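Local structure of antigen 43 (Escherichia coli, 4KH3) at residues A341-R351 with I359-M368. The protein is a self-associating autotransporter adhesin whose surface-displayed passenger domain drives bacterial clumping and probably biofilm formation. Numbering follows the deposited sequence.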
loop_
_atom_site.group_PDB
_atom_site.type_symbol
_atom_site.label_atom_id
_atom_site.label_comp_id
_atom_site.label_asym_id
_atom_site.label_seq_id
_atom_site.Cartn_x
_atom_site.Cartn_y
_atom_site.Cartn_z
ATOM N N ALA A 341 -10.183 18.570 -2.564
ATOM C CA ALA A 341 -9.641 19.905 -2.402
ATOM C C ALA A 341 -10.471 20.669 -1.390
ATOM O O ALA A 341 -11.595 20.281 -1.102
ATOM C CB ALA A 341 -9.634 20.630 -3.746
ATOM N N ASP A 342 -9.924 21.745 -0.836
ATOM C CA ASP A 342 -10.768 22.690 -0.107
ATOM C C ASP A 342 -10.597 24.108 -0.631
ATOM O O ASP A 342 -9.726 24.373 -1.453
ATOM C CB ASP A 342 -10.565 22.618 1.407
ATOM C CG ASP A 342 -9.150 22.896 1.817
ATOM O OD1 ASP A 342 -8.349 21.938 1.804
ATOM O OD2 ASP A 342 -8.845 24.060 2.160
ATOM N N SER A 343 -11.455 25.008 -0.157
ATOM C CA SER A 343 -11.518 26.376 -0.661
ATOM C C SER A 343 -10.273 27.189 -0.315
ATOM O O SER A 343 -10.039 28.252 -0.901
ATOM C CB SER A 343 -12.786 27.083 -0.153
ATOM O OG SER A 343 -12.854 27.070 1.266
ATOM N N GLY A 344 -9.482 26.685 0.633
ATOM C CA GLY A 344 -8.216 27.302 0.982
ATOM C C GLY A 344 -7.052 26.826 0.121
ATOM O O GLY A 344 -5.894 27.147 0.388
ATOM N N ALA A 345 -7.353 26.050 -0.915
ATOM C CA ALA A 345 -6.324 25.584 -1.824
ATOM C C ALA A 345 -6.291 26.453 -3.072
ATOM O O ALA A 345 -7.202 27.233 -3.318
ATOM C CB ALA A 345 -6.559 24.131 -2.188
ATOM N N ALA A 346 -5.220 26.328 -3.845
ATOM C CA ALA A 346 -5.105 27.019 -5.118
ATOM C C ALA A 346 -5.020 25.954 -6.191
ATOM O O ALA A 346 -4.111 25.121 -6.174
ATOM C CB ALA A 346 -3.869 27.897 -5.144
ATOM N N VAL A 347 -5.992 25.960 -7.098
ATOM C CA VAL A 347 -6.115 24.934 -8.119
ATOM C C VAL A 347 -6.551 25.550 -9.445
ATOM O O VAL A 347 -7.416 26.411 -9.478
ATOM C CB VAL A 347 -7.144 23.841 -7.707
ATOM C CG1 VAL A 347 -7.265 22.782 -8.787
ATOM C CG2 VAL A 347 -6.754 23.194 -6.389
ATOM N N SER A 348 -5.941 25.117 -10.537
ATOM C CA SER A 348 -6.415 25.486 -11.862
ATOM C C SER A 348 -6.242 24.271 -12.757
ATOM O O SER A 348 -5.247 23.546 -12.655
ATOM C CB SER A 348 -5.643 26.690 -12.426
ATOM O OG SER A 348 -4.832 26.324 -13.539
ATOM N N GLY A 349 -7.209 24.041 -13.635
ATOM C CA GLY A 349 -7.121 22.915 -14.538
ATOM C C GLY A 349 -8.342 22.778 -15.407
ATOM O O GLY A 349 -9.145 23.701 -15.515
ATOM N N THR A 350 -8.488 21.614 -16.028
ATOM C CA THR A 350 -9.622 21.364 -16.901
ATOM C C THR A 350 -10.324 20.036 -16.564
ATOM O O THR A 350 -9.674 19.006 -16.389
ATOM C CB THR A 350 -9.193 21.414 -18.396
ATOM O OG1 THR A 350 -8.073 20.551 -18.600
ATOM C CG2 THR A 350 -8.775 22.821 -18.790
ATOM N N ARG A 351 -11.651 20.071 -16.470
ATOM C CA ARG A 351 -12.450 18.856 -16.283
ATOM C C ARG A 351 -12.412 17.953 -17.511
ATOM O O ARG A 351 -11.870 18.322 -18.559
ATOM C CB ARG A 351 -13.905 19.206 -15.959
ATOM C CG ARG A 351 -14.096 19.937 -14.635
ATOM C CD ARG A 351 -14.926 21.212 -14.819
ATOM N NE ARG A 351 -16.123 20.972 -15.622
ATOM C CZ ARG A 351 -17.357 21.307 -15.255
ATOM N NH1 ARG A 351 -17.578 21.914 -14.093
ATOM N NH2 ARG A 351 -18.375 21.033 -16.054
ATOM N N ILE A 359 -9.745 27.257 -8.155
ATOM C CA ILE A 359 -9.922 27.634 -6.776
ATOM C C ILE A 359 -8.771 28.588 -6.520
ATOM O O ILE A 359 -7.665 28.350 -6.992
ATOM C CB ILE A 359 -9.795 26.429 -5.840
ATOM C CG1 ILE A 359 -10.642 25.264 -6.348
ATOM C CG2 ILE A 359 -10.191 26.807 -4.410
ATOM C CD1 ILE A 359 -10.657 24.076 -5.423
ATOM N N GLY A 360 -9.026 29.673 -5.799
ATOM C CA GLY A 360 -8.009 30.684 -5.557
ATOM C C GLY A 360 -8.559 31.860 -4.775
ATOM O O GLY A 360 -9.642 32.362 -5.082
ATOM N N GLY A 361 -7.823 32.289 -3.754
ATOM C CA GLY A 361 -8.264 33.371 -2.892
ATOM C C GLY A 361 -9.642 33.129 -2.291
ATOM O O GLY A 361 -10.445 34.060 -2.152
ATOM N N GLY A 362 -9.922 31.875 -1.950
ATOM C CA GLY A 362 -11.192 31.509 -1.347
ATOM C C GLY A 362 -12.368 31.484 -2.305
ATOM O O GLY A 362 -13.514 31.438 -1.864
ATOM N N GLN A 363 -12.095 31.513 -3.609
ATOM C CA GLN A 363 -13.149 31.446 -4.617
ATOM C C GLN A 363 -13.003 30.195 -5.473
ATOM O O GLN A 363 -11.972 29.982 -6.108
ATOM C CB GLN A 363 -13.136 32.684 -5.529
ATOM C CG GLN A 363 -13.186 34.019 -4.798
ATOM C CD GLN A 363 -14.583 34.390 -4.329
ATOM O OE1 GLN A 363 -15.522 34.471 -5.126
ATOM N NE2 GLN A 363 -14.726 34.621 -3.026
ATOM N N ALA A 364 -14.049 29.377 -5.497
ATOM C CA ALA A 364 -14.085 28.203 -6.350
ATOM C C ALA A 364 -14.979 28.497 -7.537
ATOM O O ALA A 364 -16.019 29.146 -7.394
ATOM C CB ALA A 364 -14.606 27.006 -5.578
ATOM N N ASP A 365 -14.580 28.024 -8.712
ATOM C CA ASP A 365 -15.373 28.261 -9.900
ATOM C C ASP A 365 -15.403 27.033 -10.789
ATOM O O ASP A 365 -14.359 26.551 -11.234
ATOM C CB ASP A 365 -14.849 29.469 -10.696
ATOM C CG ASP A 365 -15.631 29.697 -11.995
ATOM O OD1 ASP A 365 -16.880 29.798 -11.941
ATOM O OD2 ASP A 365 -15.004 29.753 -13.079
ATOM N N ALA A 366 -16.615 26.538 -11.029
ATOM C CA ALA A 366 -16.870 25.486 -12.001
ATOM C C ALA A 366 -16.262 24.130 -11.610
ATOM O O ALA A 366 -15.893 23.332 -12.467
ATOM C CB ALA A 366 -16.420 25.923 -13.386
ATOM N N LEU A 367 -16.176 23.880 -10.307
ATOM C CA LEU A 367 -15.801 22.563 -9.799
ATOM C C LEU A 367 -16.751 21.483 -10.293
ATOM O O LEU A 367 -17.968 21.637 -10.225
ATOM C CB LEU A 367 -15.825 22.561 -8.279
ATOM C CG LEU A 367 -14.697 23.344 -7.636
ATOM C CD1 LEU A 367 -14.781 23.153 -6.162
ATOM C CD2 LEU A 367 -13.365 22.869 -8.166
ATOM N N MET A 368 -16.191 20.396 -10.807
ATOM C CA MET A 368 -16.990 19.239 -11.171
ATOM C C MET A 368 -16.600 18.114 -10.240
ATOM O O MET A 368 -15.459 17.661 -10.256
ATOM C CB MET A 368 -16.749 18.838 -12.625
ATOM C CG MET A 368 -17.264 17.448 -12.968
ATOM S SD MET A 368 -19.057 17.278 -12.820
ATOM C CE MET A 368 -19.579 18.017 -14.369
HETATM O O HOH W 1 -8.070 29.757 -1.988
#
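One water donates to Ser343 O and Ala345 O and accepts from Gly362 N, tying the type I turn 342-345 to the type I' turn 360-363; Gly362 CA also directs a CA-H...O contact at Ser343 O. Further along, Val347 and Ile359 form an antiparallel hydrogen-bonded pair, Val347 N giving to Ile359 O at 2.9 Å and Ile359 N to Val347 O at 2.8 Å. This is the hairpin of strands 346-350 and 356-360, an antiparallel excursion from the parallel rung-to-rung pairing that dominates the autotransporter beta-helix, while strand 338-342 still pairs in parallel with 374-377. On one face of the hairpin the side chains of Val347 and Ile359 lie side by side, pointing the same way, CB of Val347 4.0 Å from CG1 of Ile359. With CG1 beside its own backbone N (chi1 -48°), Ile359 extends CD1 to Ala341 CB, and Phe375 of the next rung packs on the same residue. Arg351 NH1 donates a hydrogen bond to Ala366 O (2.7 Å), bent to 149° at the hydrogen; the donor stands well above the plane of that carbonyl, 51° out of it. Bends at chi2 and chi3 fold the arginine chain over Met368, whose CB lies 3.3 Å above one guanidinium face, offset toward its rim; the two side chains cross at about a right angle. A salt bridge from NH2 to Asp353 holds the other arm of the group.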